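Local coordinates for protein varicella-zoster virus protease (PDB 1VZV) that is a serine protease, active as a dimer, that probably cleaves the scaffold assembly protein during herpesvirus capsid maturation, this chain being its assemblin protease domain, at residues A[68-73]-A[178-183]; A[97-102]-A[144-149]. All coordinates share one frame; numbering follows the deposited sequence.

Contact 1: A[68-73]-A[178-183]; sequences RCPQLH and NKVWKV
The start of helix 70-79 meets an extended connector, with R68 and C69 lying along V180 and W181. The two chain pieces run in roughly the same direction. One backbone hydrogen bond joins them, from W181 N to R68 O at 2.7 Å, although the position of R68 O is less certain. CA and CB of C69 lie against W181 O.

R68 spreads its side chain along the connector. CB sits 3.6 Å from CZ3 of the W181 indole. The chain is extended through chi2 and then bends at chi3 (-75°), which brings the guanidinium over N178. CA of N178 lies 3.7 Å above one guanidinium face, offset toward its rim. R68 CD also touches V180 CG1 at 3.7 Å.

This is a surface contact of the assemblin fold. Residues 178-183 link helix 161-173 to helix 185-197, and the side chains of W181 and V183 touch E50 and V48 of strand 47-56. The W181 side chain is about 11 Å from the side chain of H129, a member of the catalytic triad with H42 and S110.

C69 is the N-cap of helix 70-79. Its SG is anti to its own N (chi1 168°) and faces L72 N. That N-H is shared weakly between C69 SG, 3.4 Å away, and C69 O. P70 CD packs 4.1 Å from V180 CB. At the next residue, the aliphatic part of Q71 lies against the carbonyl of V183.

Contact 2: A[97-102]-A[144-149]; sequences RALYLV and NYDCTP
The first torsions of L99 and Y145 bring their side chains together. The L99 side chain leaves with CG anti to the backbone N (chi1 -165°), and this carries both methyls out to the strand. Y145 has CG opposite its carbonyl carbon (chi1 -65°), which lays the phenol along the helix, toward V102.

The two branches of L99 have different neighbours. CD1 packs on Y145 CB at 3.3 Å. CD2 lies 3.5 Å from D146 CA and 4.0 Å from C147 SG, at the point where the strand ends. One turn further along the helix, V102 CG2 touches Y145 CE2 at 3.7 Å. Both methyls, L99 CD1 and V102 CG2, come to the ring obliquely. The contact between the segments is therefore apolar.

Y145 OH hydrogen-bonds to L106 O, just beyond the helix, which fixes the far end of the ring. D146 points its CB away from the helix, and its OD1 accepts from C147 N at 2.8 Å. T148 then caps helix 149-152.

Helix and strand axes pass 8.6 Å apart and run nearly antiparallel, at 167°. Strand 144-146 is an outer strand of the mixed sheet in this chain and pairs with strand 3-8. L3 from that neighbouring strand touches both L99 and V102, and V5 touches Y145. R97 and L101 touch F77 of helix 70-79. Y100 and L101 also pack on L201 and M200 of the second subunit.

From the N terminus, the chain first lays down the strands up to 61-67 and enters helix 70-79, the first side of contact 1. Helix 96-105 follows and gives the first side of contact 2. The chain then passes through strands 108-112 and 129-133 and closes the shorter loop at 144-149. Two more helices lead to 178-183, where contact 1 closes the longer loop, so contact 2 falls wholly within it. Contact 1 ties the start of helix 70-79 to the connector before helix 185-197. Contact 2 ties helix 96-105 to the sheet edge. The two helices also touch directly, through H73 with A98 and L72 with V102. The contact centres are 14 Å apart.

Contact 1: A[68-73]-A[178-183]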
loop_
_atom_site.group_PDB
_atom_site.type_symbol
_atom_site.label_atom_id
_atom_site.label_comp_id
_atom_site.label_asym_id
_atom_site.label_seq_id
_atom_site.Cartn_x
_atom_site.Cartn_y
_atom_site.Cartn_z
ATOM N N ARG A 68 4.623 19.680 9.204
ATOM C CA ARG A 68 3.513 20.238 9.944
ATOM C C ARG A 68 2.394 20.462 8.921
ATOM O O ARG A 68 2.333 21.509 8.279
ATOM C CB ARG A 68 3.951 21.560 10.580
ATOM C CG ARG A 68 2.904 22.268 11.431
ATOM C CD ARG A 68 3.445 23.631 11.880
ATOM N NE ARG A 68 4.439 23.517 12.943
ATOM C CZ ARG A 68 4.203 23.858 14.213
ATOM N NH1 ARG A 68 3.041 24.435 14.542
ATOM N NH2 ARG A 68 5.154 23.692 15.146
ATOM N N CYS A 69 1.575 19.430 8.710
ATOM C CA CYS A 69 0.445 19.469 7.769
ATOM C C CYS A 69 -0.737 18.817 8.483
ATOM O O CYS A 69 -0.760 17.616 8.711
ATOM C CB CYS A 69 0.781 18.719 6.454
ATOM S SG CYS A 69 -0.657 18.408 5.359
ATOM N N PRO A 70 -1.725 19.609 8.881
ATOM C CA PRO A 70 -2.845 18.975 9.570
ATOM C C PRO A 70 -3.558 17.912 8.765
ATOM O O PRO A 70 -3.978 16.907 9.330
ATOM C CB PRO A 70 -3.762 20.153 9.918
ATOM C CG PRO A 70 -3.495 21.137 8.827
ATOM C CD PRO A 70 -1.964 21.046 8.681
ATOM N N GLN A 71 -3.653 18.083 7.454
ATOM C CA GLN A 71 -4.356 17.087 6.651
ATOM C C GLN A 71 -3.651 15.727 6.590
ATOM O O GLN A 71 -4.307 14.680 6.625
ATOM C CB GLN A 71 -4.647 17.612 5.242
ATOM C CG GLN A 71 -5.681 18.746 5.182
ATOM C CD GLN A 71 -5.165 20.031 5.783
ATOM O OE1 GLN A 71 -3.970 20.312 5.723
ATOM N NE2 GLN A 71 -6.047 20.800 6.400
ATOM N N LEU A 72 -2.318 15.744 6.557
ATOM C CA LEU A 72 -1.539 14.514 6.495
ATOM C C LEU A 72 -1.903 13.530 7.594
ATOM O O LEU A 72 -1.876 12.337 7.358
ATOM C CB LEU A 72 -0.051 14.826 6.515
ATOM C CG LEU A 72 1.026 13.771 6.238
ATOM C CD1 LEU A 72 1.658 13.317 7.543
ATOM C CD2 LEU A 72 0.502 12.616 5.417
ATOM N N HIS A 73 -2.268 14.014 8.782
ATOM C CA HIS A 73 -2.653 13.120 9.883
ATOM C C HIS A 73 -4.123 12.726 9.786
ATOM O O HIS A 73 -4.502 11.606 10.139
ATOM C CB HIS A 73 -2.452 13.760 11.248
ATOM C CG HIS A 73 -1.059 14.223 11.515
ATOM N ND1 HIS A 73 -0.617 14.530 12.786
ATOM C CD2 HIS A 73 -0.042 14.530 10.675
ATOM C CE1 HIS A 73 0.609 15.021 12.716
ATOM N NE2 HIS A 73 0.980 15.031 11.448
ATOM N N ASN A 178 5.927 27.439 12.786
ATOM C CA ASN A 178 4.475 27.553 13.036
ATOM C C ASN A 178 3.714 27.174 11.737
ATOM O O ASN A 178 2.590 26.615 11.769
ATOM C CB ASN A 178 4.108 29.009 13.422
ATOM C CG ASN A 178 2.930 29.585 12.568
ATOM O OD1 ASN A 178 3.106 29.944 11.384
ATOM N ND2 ASN A 178 1.726 29.625 13.162
ATOM N N LYS A 179 4.279 27.651 10.630
ATOM C CA LYS A 179 3.794 27.437 9.281
ATOM C C LYS A 179 3.060 26.103 9.175
ATOM O O LYS A 179 3.676 25.078 9.400
ATOM C CB LYS A 179 5.032 27.359 8.397
ATOM C CG LYS A 179 5.009 28.120 7.124
ATOM C CD LYS A 179 6.394 28.043 6.529
ATOM C CE LYS A 179 6.541 28.943 5.302
ATOM N NZ LYS A 179 7.963 29.417 5.089
ATOM N N VAL A 180 1.759 26.089 8.914
ATOM C CA VAL A 180 1.086 24.803 8.756
ATOM C C VAL A 180 0.774 24.542 7.264
ATOM O O VAL A 180 0.074 25.318 6.602
ATOM C CB VAL A 180 -0.171 24.610 9.697
ATOM C CG1 VAL A 180 0.113 25.146 11.091
ATOM C CG2 VAL A 180 -1.426 25.224 9.124
ATOM N N TRP A 181 1.410 23.513 6.710
ATOM C CA TRP A 181 1.216 23.140 5.320
ATOM C C TRP A 181 -0.142 22.490 5.109
ATOM O O TRP A 181 -0.477 21.474 5.720
ATOM C CB TRP A 181 2.341 22.218 4.858
ATOM C CG TRP A 181 3.634 22.945 4.770
ATOM C CD1 TRP A 181 4.182 23.516 3.650
ATOM C CD2 TRP A 181 4.500 23.295 5.860
ATOM N NE1 TRP A 181 5.323 24.216 3.982
ATOM C CE2 TRP A 181 5.540 24.097 5.332
ATOM C CE3 TRP A 181 4.499 23.010 7.231
ATOM C CZ2 TRP A 181 6.564 24.622 6.136
ATOM C CZ3 TRP A 181 5.519 23.528 8.026
ATOM C CH2 TRP A 181 6.536 24.325 7.475
ATOM N N LYS A 182 -0.953 23.118 4.279
ATOM C CA LYS A 182 -2.267 22.590 4.001
ATOM C C LYS A 182 -2.337 22.008 2.608
ATOM O O LYS A 182 -1.960 22.690 1.641
ATOM C CB LYS A 182 -3.312 23.685 4.138
ATOM C CG LYS A 182 -3.611 24.017 5.571
ATOM C CD LYS A 182 -4.563 25.184 5.683
ATOM C CE LYS A 182 -5.198 25.215 7.065
ATOM N NZ LYS A 182 -6.162 24.077 7.257
ATOM N N VAL A 183 -2.706 20.724 2.516
ATOM C CA VAL A 183 -2.903 20.031 1.235
ATOM C C VAL A 183 -4.366 19.642 1.396
ATOM O O VAL A 183 -4.957 19.930 2.423
ATOM C CB VAL A 183 -1.968 18.789 1.042
ATOM C CG1 VAL A 183 -2.311 18.077 -0.222
ATOM C CG2 VAL A 183 -0.514 19.217 0.934
#

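Contact 2: A[97-102]-A[144-149]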
loop_
_atom_site.group_PDB
_atom_site.type_symbol
_atom_site.label_atom_id
_atom_site.label_comp_id
_atom_site.label_asym_id
_atom_site.label_seq_id
_atom_site.Cartn_x
_atom_site.Cartn_y
_atom_site.Cartn_z
ATOM N N ARG A 97 0.215 8.704 17.665
ATOM C CA ARG A 97 -0.503 7.789 16.833
ATOM C C ARG A 97 -0.388 8.266 15.386
ATOM O O ARG A 97 -0.440 7.459 14.464
ATOM C CB ARG A 97 -1.946 7.701 17.289
ATOM C CG ARG A 97 -2.060 7.028 18.636
ATOM C CD ARG A 97 -3.377 6.314 18.806
ATOM N NE ARG A 97 -4.336 7.134 19.524
ATOM C CZ ARG A 97 -4.871 6.794 20.696
ATOM N NH1 ARG A 97 -4.553 5.623 21.250
ATOM N NH2 ARG A 97 -5.741 7.613 21.305
ATOM N N ALA A 98 -0.182 9.565 15.180
ATOM C CA ALA A 98 -0.023 10.102 13.830
ATOM C C ALA A 98 1.335 9.640 13.457
ATOM O O ALA A 98 1.520 8.987 12.454
ATOM C CB ALA A 98 -0.034 11.622 13.834
ATOM N N LEU A 99 2.272 9.940 14.340
ATOM C CA LEU A 99 3.662 9.582 14.161
ATOM C C LEU A 99 3.867 8.105 13.883
ATOM O O LEU A 99 4.718 7.753 13.098
ATOM C CB LEU A 99 4.461 9.998 15.391
ATOM C CG LEU A 99 5.981 10.045 15.304
ATOM C CD1 LEU A 99 6.417 11.011 14.246
ATOM C CD2 LEU A 99 6.502 10.496 16.623
ATOM N N TYR A 100 3.097 7.240 14.527
ATOM C CA TYR A 100 3.203 5.788 14.326
ATOM C C TYR A 100 2.798 5.368 12.925
ATOM O O TYR A 100 3.363 4.420 12.381
ATOM C CB TYR A 100 2.337 5.021 15.339
ATOM C CG TYR A 100 2.360 3.536 15.119
ATOM C CD1 TYR A 100 1.489 2.937 14.222
ATOM C CD2 TYR A 100 3.290 2.739 15.760
ATOM C CE1 TYR A 100 1.548 1.583 13.965
ATOM C CE2 TYR A 100 3.362 1.379 15.515
ATOM C CZ TYR A 100 2.486 0.806 14.613
ATOM O OH TYR A 100 2.547 -0.548 14.356
ATOM N N LEU A 101 1.743 6.007 12.407
ATOM C CA LEU A 101 1.201 5.764 11.067
ATOM C C LEU A 101 2.145 6.257 9.966
ATOM O O LEU A 101 2.446 5.527 9.028
ATOM C CB LEU A 101 -0.142 6.485 10.905
ATOM C CG LEU A 101 -1.497 5.830 11.145
ATOM C CD1 LEU A 101 -1.481 4.413 10.626
ATOM C CD2 LEU A 101 -1.846 5.848 12.579
ATOM N N VAL A 102 2.591 7.506 10.090
ATOM C CA VAL A 102 3.477 8.137 9.116
ATOM C C VAL A 102 4.850 7.504 9.027
ATOM O O VAL A 102 5.447 7.491 7.944
ATOM C CB VAL A 102 3.625 9.661 9.347
ATOM C CG1 VAL A 102 4.223 9.928 10.670
ATOM C CG2 VAL A 102 4.491 10.273 8.291
ATOM N N ASN A 144 13.930 8.775 10.493
ATOM C CA ASN A 144 13.323 8.725 11.799
ATOM C C ASN A 144 12.478 9.983 11.926
ATOM O O ASN A 144 12.833 11.037 11.399
ATOM C CB ASN A 144 14.392 8.659 12.885
ATOM C CG ASN A 144 13.824 8.308 14.252
ATOM O OD1 ASN A 144 13.176 7.282 14.427
ATOM N ND2 ASN A 144 14.078 9.160 15.234
ATOM N N TYR A 145 11.308 9.817 12.536
ATOM C CA TYR A 145 10.324 10.875 12.783
ATOM C C TYR A 145 10.056 10.892 14.289
ATOM O O TYR A 145 10.051 9.827 14.918
ATOM C CB TYR A 145 8.972 10.519 12.158
ATOM C CG TYR A 145 8.866 10.414 10.664
ATOM C CD1 TYR A 145 9.336 9.298 9.983
ATOM C CD2 TYR A 145 8.207 11.398 9.943
ATOM C CE1 TYR A 145 9.152 9.163 8.610
ATOM C CE2 TYR A 145 8.012 11.281 8.578
ATOM C CZ TYR A 145 8.486 10.162 7.902
ATOM O OH TYR A 145 8.309 10.078 6.528
ATOM N N ASP A 146 9.815 12.074 14.855
ATOM C CA ASP A 146 9.478 12.211 16.285
ATOM C C ASP A 146 8.867 13.569 16.515
ATOM O O ASP A 146 8.692 14.316 15.557
ATOM C CB ASP A 146 10.682 12.052 17.209
ATOM C CG ASP A 146 10.327 11.351 18.505
ATOM O OD1 ASP A 146 9.205 11.492 18.999
ATOM O OD2 ASP A 146 11.171 10.623 19.026
ATOM N N CYS A 147 8.590 13.932 17.761
ATOM C CA CYS A 147 7.981 15.231 17.985
ATOM C C CYS A 147 8.825 16.320 18.595
ATOM O O CYS A 147 8.286 17.193 19.251
ATOM C CB CYS A 147 6.672 15.108 18.744
ATOM S SG CYS A 147 6.429 13.480 19.353
ATOM N N THR A 148 10.130 16.287 18.369
ATOM C CA THR A 148 11.037 17.309 18.868
ATOM C C THR A 148 12.304 17.096 18.060
ATOM O O THR A 148 12.758 15.959 17.919
ATOM C CB THR A 148 11.428 17.066 20.311
ATOM O OG1 THR A 148 12.106 15.815 20.385
ATOM C CG2 THR A 148 10.232 17.042 21.227
ATOM N N PRO A 149 12.932 18.170 17.571
ATOM C CA PRO A 149 14.150 18.000 16.787
ATOM C C PRO A 149 15.210 17.104 17.423
ATOM O O PRO A 149 15.756 16.219 16.759
ATOM C CB PRO A 149 14.647 19.425 16.630
ATOM C CG PRO A 149 14.120 20.080 17.806
ATOM C CD PRO A 149 12.720 19.584 17.853
#